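Side-chain contacts in BAT-2 beta-lactamase (Bacillus atrophaeus, PDB 6W5G), which probably hydrolyses the beta-lactam ring of penicillin-type antibiotics as a class D serine beta-lactamase of a Gram-positive bacterium: residues Y183-P188 / I193-K198; V228-T233 / S237-T242. All coordinates share one frame; numbering follows the deposited sequence.

Contact 1 of 2, residues Y183-P188 / I193-K198; sequences YKEDLP and IMKTVK. With EDO (1,2-ethanediol), chain G.
Two lysine ammonium groups of helix 191-200 share OE2 of the Glu185 carboxylate. Lys198 NZ sits on the anti lone pair of Glu185 OE2 at 2.7 Å, whereas Lys195 NZ meets the same Glu185 OE2 from the syn side, 27° out of the carboxylate plane, at 2.8 Å; the latter also reaches Glu185 OE1 weakly. Lys191 adds a further salt bridge to OE1, a concentration of positive charge that would be expected to keep the carboxylate ionised. The Tyr183 ring has the CG of Lys184 at its edge, in plane, and takes an edge-to-face contact with Phe230. Glu185, with positive phi (60°), is the C-prime residue of a Schellman motif ending helix 172-184, and it turns CB toward helix 191-200. Its chain, extended beyond CG, crosses that of Lys195 at about a right angle. Next to the charged group, Met194 bends at chi3 (-73°), which lays CE 3.6 Å from Glu185 CB, while Met194 SD lies 3.9 Å from Leu187 CB. Lys198 NZ also gives a weak bond to Tyr183 O, another hydrogen bond to Leu182 O, and one of 3.0 Å to O2 of an ethanediol, probably from the crystallisation liquor.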
loop_
_atom_site.group_PDB
_atom_site.type_symbol
_atom_site.label_atom_id
_atom_site.label_comp_id
_atom_site.label_asym_id
_atom_site.label_seq_id
_atom_site.Cartn_x
_atom_site.Cartn_y
_atom_site.Cartn_z
ATOM N N TYR A 183 2.228 -9.720 5.356
ATOM C CA TYR A 183 3.230 -10.657 4.857
ATOM C C TYR A 183 3.271 -11.923 5.705
ATOM O O TYR A 183 3.270 -13.041 5.173
ATOM C CB TYR A 183 4.609 -9.988 4.833
ATOM C CG TYR A 183 5.704 -10.938 4.412
ATOM C CD1 TYR A 183 5.998 -11.139 3.067
ATOM C CD2 TYR A 183 6.419 -11.665 5.352
ATOM C CE1 TYR A 183 6.983 -12.025 2.680
ATOM C CE2 TYR A 183 7.401 -12.544 4.975
ATOM C CZ TYR A 183 7.684 -12.722 3.640
ATOM O OH TYR A 183 8.667 -13.605 3.250
ATOM N N LYS A 184 3.339 -11.764 7.030
ATOM C CA LYS A 184 3.411 -12.891 7.953
ATOM C C LYS A 184 2.061 -13.541 8.208
ATOM O O LYS A 184 2.014 -14.593 8.857
ATOM C CB LYS A 184 4.010 -12.429 9.284
ATOM C CG LYS A 184 5.414 -11.900 9.131
ATOM C CD LYS A 184 6.028 -11.504 10.454
ATOM C CE LYS A 184 7.495 -11.143 10.274
ATOM N NZ LYS A 184 8.061 -10.523 11.504
ATOM N N GLU A 185 0.980 -12.946 7.708
ATOM C CA GLU A 185 -0.380 -13.448 7.918
ATOM C C GLU A 185 -0.747 -13.493 9.399
ATOM O O GLU A 185 -1.477 -14.375 9.865
ATOM C CB GLU A 185 -0.636 -14.757 7.169
ATOM C CG GLU A 185 -0.267 -14.548 5.713
ATOM C CD GLU A 185 -0.709 -15.636 4.783
ATOM O OE1 GLU A 185 -1.343 -16.622 5.226
ATOM O OE2 GLU A 185 -0.407 -15.492 3.587
ATOM N N ASP A 186 -0.225 -12.513 10.132
ATOM C CA ASP A 186 -0.620 -12.216 11.507
ATOM C C ASP A 186 -1.705 -11.138 11.505
ATOM O O ASP A 186 -1.558 -10.065 12.090
ATOM C CB ASP A 186 0.594 -11.750 12.307
ATOM C CG ASP A 186 1.624 -12.843 12.513
ATOM O OD1 ASP A 186 1.238 -14.032 12.599
ATOM O OD2 ASP A 186 2.827 -12.505 12.600
ATOM N N LEU A 187 -2.790 -11.429 10.801
ATOM C CA LEU A 187 -3.982 -10.597 10.765
ATOM C C LEU A 187 -5.181 -11.518 10.883
ATOM O O LEU A 187 -5.099 -12.699 10.527
ATOM C CB LEU A 187 -4.089 -9.835 9.436
ATOM C CG LEU A 187 -3.084 -8.710 9.200
ATOM C CD1 LEU A 187 -3.207 -8.186 7.778
ATOM C CD2 LEU A 187 -3.240 -7.581 10.222
ATOM N N PRO A 188 -6.317 -11.006 11.350
ATOM C CA PRO A 188 -7.498 -11.868 11.523
ATOM C C PRO A 188 -8.329 -12.063 10.263
ATOM O O PRO A 188 -9.560 -11.985 10.310
ATOM C CB PRO A 188 -8.300 -11.144 12.610
ATOM C CG PRO A 188 -7.930 -9.717 12.463
ATOM C CD PRO A 188 -6.528 -9.651 11.886
ATOM N N ILE A 193 -7.570 -15.327 1.651
ATOM C CA ILE A 193 -7.839 -13.928 1.331
ATOM C C ILE A 193 -6.550 -13.115 1.360
ATOM O O ILE A 193 -6.303 -12.273 0.484
ATOM C CB ILE A 193 -8.913 -13.365 2.274
ATOM C CG1 ILE A 193 -10.276 -13.954 1.913
ATOM C CG2 ILE A 193 -8.947 -11.838 2.212
ATOM C CD1 ILE A 193 -11.379 -13.560 2.863
ATOM N N MET A 194 -5.700 -13.360 2.354
ATOM C CA MET A 194 -4.420 -12.664 2.404
ATOM C C MET A 194 -3.528 -13.053 1.231
ATOM O O MET A 194 -2.850 -12.196 0.658
ATOM C CB MET A 194 -3.736 -12.917 3.742
ATOM C CG MET A 194 -4.451 -12.192 4.868
ATOM S SD MET A 194 -3.705 -12.351 6.501
ATOM C CE MET A 194 -4.107 -14.044 6.936
ATOM N N LYS A 195 -3.525 -14.337 0.847
ATOM C CA LYS A 195 -2.774 -14.738 -0.338
ATOM C C LYS A 195 -3.281 -14.011 -1.582
ATOM O O LYS A 195 -2.482 -13.544 -2.402
ATOM C CB LYS A 195 -2.844 -16.254 -0.537
ATOM C CG LYS A 195 -2.142 -17.086 0.540
ATOM C CD LYS A 195 -0.629 -16.850 0.569
ATOM C CE LYS A 195 0.126 -17.982 1.283
ATOM N NZ LYS A 195 -0.256 -18.141 2.725
ATOM N N THR A 196 -4.608 -13.900 -1.735
ATOM C CA THR A 196 -5.183 -13.243 -2.908
ATOM C C THR A 196 -4.782 -11.774 -2.974
ATOM O O THR A 196 -4.382 -11.273 -4.034
ATOM C CB THR A 196 -6.707 -13.375 -2.876
ATOM O OG1 THR A 196 -7.066 -14.754 -3.006
ATOM C CG2 THR A 196 -7.353 -12.573 -4.014
ATOM N N VAL A 197 -4.896 -11.061 -1.851
ATOM C CA VAL A 197 -4.582 -9.637 -1.858
ATOM C C VAL A 197 -3.093 -9.424 -2.091
ATOM O O VAL A 197 -2.693 -8.516 -2.827
ATOM C CB VAL A 197 -5.088 -8.955 -0.571
ATOM C CG1 VAL A 197 -4.578 -7.508 -0.497
ATOM C CG2 VAL A 197 -6.627 -8.985 -0.532
ATOM N N LYS A 198 -2.246 -10.254 -1.476
ATOM C CA LYS A 198 -0.822 -10.135 -1.769
ATOM C C LYS A 198 -0.540 -10.355 -3.254
ATOM O O LYS A 198 0.230 -9.603 -3.862
ATOM C CB LYS A 198 -0.001 -11.056 -0.862
ATOM C CG LYS A 198 0.087 -10.496 0.573
ATOM C CD LYS A 198 0.988 -11.323 1.486
ATOM C CE LYS A 198 0.268 -12.561 2.005
ATOM N NZ LYS A 198 1.146 -13.348 2.918
HETATM C C1 EDO G . 3.379 -14.188 -0.699
HETATM O O1 EDO G . 1.998 -14.247 -0.306
HETATM C C2 EDO G . 4.238 -14.682 0.456
HETATM O O2 EDO G . 3.721 -14.123 1.671
#

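Contact 2 of 2, residues V228-T233 / S237-T242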
loop_
_atom_site.group_PDB
_atom_site.type_symbol
_atom_site.label_atom_id
_atom_site.label_comp_id
_atom_site.label_asym_id
_atom_site.label_seq_id
_atom_site.Cartn_x
_atom_site.Cartn_y
_atom_site.Cartn_z
ATOM N N VAL A 228 4.160 1.247 -0.548
ATOM C CA VAL A 228 4.283 0.322 0.575
ATOM C C VAL A 228 4.218 -1.102 0.043
ATOM O O VAL A 228 3.456 -1.393 -0.883
ATOM C CB VAL A 228 3.205 0.585 1.656
ATOM C CG1 VAL A 228 3.218 2.061 2.092
ATOM C CG2 VAL A 228 1.795 0.186 1.174
ATOM N N GLY A 229 5.022 -1.993 0.611
ATOM C CA GLY A 229 5.001 -3.352 0.088
ATOM C C GLY A 229 6.146 -4.190 0.598
ATOM O O GLY A 229 6.655 -3.972 1.703
ATOM N N PHE A 230 6.533 -5.169 -0.215
ATOM C CA PHE A 230 7.601 -6.077 0.166
ATOM C C PHE A 230 8.204 -6.694 -1.084
ATOM O O PHE A 230 7.613 -6.667 -2.164
ATOM C CB PHE A 230 7.137 -7.147 1.173
ATOM C CG PHE A 230 5.962 -7.971 0.717
ATOM C CD1 PHE A 230 4.665 -7.550 0.968
ATOM C CD2 PHE A 230 6.158 -9.191 0.077
ATOM C CE1 PHE A 230 3.581 -8.314 0.571
ATOM C CE2 PHE A 230 5.072 -9.967 -0.320
ATOM C CZ PHE A 230 3.787 -9.523 -0.078
ATOM N N ILE A 231 9.393 -7.253 -0.923
ATOM C CA ILE A 231 10.091 -7.898 -2.021
ATOM C C ILE A 231 10.620 -9.235 -1.537
ATOM O O ILE A 231 11.141 -9.340 -0.422
ATOM C CB ILE A 231 11.209 -7.003 -2.607
ATOM C CG1 ILE A 231 11.907 -7.712 -3.775
ATOM C CG2 ILE A 231 12.196 -6.550 -1.511
ATOM C CD1 ILE A 231 12.804 -6.789 -4.587
ATOM N N THR A 232 10.456 -10.262 -2.362
ATOM C CA THR A 232 10.982 -11.588 -2.084
ATOM C C THR A 232 12.067 -11.927 -3.094
ATOM O O THR A 232 11.934 -11.647 -4.290
ATOM C CB THR A 232 9.879 -12.658 -2.118
ATOM O OG1 THR A 232 9.282 -12.720 -3.424
ATOM C CG2 THR A 232 8.805 -12.360 -1.067
ATOM N N THR A 233 13.158 -12.495 -2.601
ATOM C CA THR A 233 14.183 -13.103 -3.427
ATOM C C THR A 233 14.387 -14.513 -2.894
ATOM O O THR A 233 13.742 -14.927 -1.925
ATOM C CB THR A 233 15.495 -12.315 -3.356
ATOM O OG1 THR A 233 16.024 -12.398 -2.025
ATOM C CG2 THR A 233 15.272 -10.842 -3.731
ATOM N N SER A 237 13.557 -11.837 2.262
ATOM C CA SER A 237 12.419 -10.978 1.989
ATOM C C SER A 237 12.510 -9.744 2.868
ATOM O O SER A 237 13.093 -9.781 3.954
ATOM C CB SER A 237 11.088 -11.706 2.184
ATOM O OG SER A 237 11.003 -12.258 3.480
ATOM N N TYR A 238 11.929 -8.649 2.380
ATOM C CA TYR A 238 12.055 -7.344 3.012
ATOM C C TYR A 238 10.740 -6.595 2.868
ATOM O O TYR A 238 10.116 -6.633 1.807
ATOM C CB TYR A 238 13.182 -6.516 2.364
ATOM C CG TYR A 238 14.506 -7.255 2.265
ATOM C CD1 TYR A 238 14.745 -8.172 1.240
ATOM C CD2 TYR A 238 15.513 -7.044 3.203
ATOM C CE1 TYR A 238 15.941 -8.859 1.160
ATOM C CE2 TYR A 238 16.722 -7.723 3.122
ATOM C CZ TYR A 238 16.930 -8.627 2.100
ATOM O OH TYR A 238 18.125 -9.315 2.017
ATOM N N ILE A 239 10.324 -5.921 3.940
ATOM C CA ILE A 239 9.156 -5.039 3.947
ATOM C C ILE A 239 9.659 -3.617 3.766
ATOM O O ILE A 239 10.670 -3.234 4.364
ATOM C CB ILE A 239 8.403 -5.146 5.292
ATOM C CG1 ILE A 239 8.283 -6.596 5.763
ATOM C CG2 ILE A 239 7.050 -4.437 5.231
ATOM C CD1 ILE A 239 7.516 -7.501 4.819
ATOM N N PHE A 240 8.959 -2.818 2.965
ATOM C CA PHE A 240 9.392 -1.441 2.779
ATOM C C PHE A 240 8.212 -0.480 2.810
ATOM O O PHE A 240 7.072 -0.837 2.486
ATOM C CB PHE A 240 10.179 -1.252 1.468
ATOM C CG PHE A 240 9.422 -1.701 0.253
ATOM C CD1 PHE A 240 8.402 -0.918 -0.290
ATOM C CD2 PHE A 240 9.719 -2.918 -0.343
ATOM C CE1 PHE A 240 7.681 -1.356 -1.385
ATOM C CE2 PHE A 240 9.011 -3.353 -1.449
ATOM C CZ PHE A 240 8.001 -2.566 -1.976
ATOM N N VAL A 241 8.508 0.754 3.195
ATOM C CA VAL A 241 7.576 1.868 3.076
ATOM C C VAL A 241 8.371 3.086 2.636
ATOM O O VAL A 241 9.376 3.431 3.266
ATOM C CB VAL A 241 6.869 2.169 4.410
ATOM C CG1 VAL A 241 6.166 3.528 4.350
ATOM C CG2 VAL A 241 5.887 1.060 4.766
ATOM N N THR A 242 7.926 3.736 1.564
ATOM C CA THR A 242 8.431 5.044 1.179
ATOM C C THR A 242 7.281 6.033 1.256
ATOM O O THR A 242 6.171 5.730 0.808
ATOM C CB THR A 242 9.006 5.001 -0.232
ATOM O OG1 THR A 242 10.120 4.102 -0.247
ATOM C CG2 THR A 242 9.472 6.387 -0.662
#
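Two neighbouring antiparallel strands, 225-233 and 236-244, pair here as a buried beta hairpin inside the six-stranded sheet. Gly229 and Phe240 form a hydrogen-bonded pair, with Gly229 N 3.0 Å from Phe240 O and Phe240 N 2.9 Å from Gly229 O; Ile231 and Tyr238 repeat the pattern. Phe240 CG occupies the cramped position between its backbone N and carbonyl carbon (chi1 56°), which swings the ring across the opposite strand. One ring face lies against the glycine backbone, with Gly229 C 3.5 Å above the plane over the ring centre and Gly229 CA in a CH-pi contact. On the same side of the sheet as Phe240, Ile231 CG2 packs on Tyr238 CB at 4.0 Å. On the other side of the sheet Val228 and Val241 lie side by side, pointing the same way, their CG1 and CG2 respectively 3.9 Å apart. Phe230 CB meets Ile239 CD1 at 3.7 Å, and helix 172-184 packs over Ile239 through Ile179. Strands 209-217 and 48-54 flank the pair, placing this hairpin in the middle of the antiparallel sheet of the serine beta-lactamase and penicillin-binding protein fold.

From the N terminus, strands 48-54 and 59-63 come first, followed by the helices up to 172-184. Contact 1 then closes the short connection between helices 172-184 and 191-200. The chain returns to the sheet through strands 202-205 and 209-217 before contact 2 closes the tight turn between strands 225-233 and 236-244. The two loops neither nest nor cross; they follow in series, their centres about 14 Å apart. Even so they touch: Tyr183 OH lies 2.7 Å from Ser237 OG, a probable hydrogen bond, and Lys198 CD packs 3.7 Å from Phe230 CZ. Residues of both helices in contact 1 thereby join the helical part of the fold to one face of the central sheet.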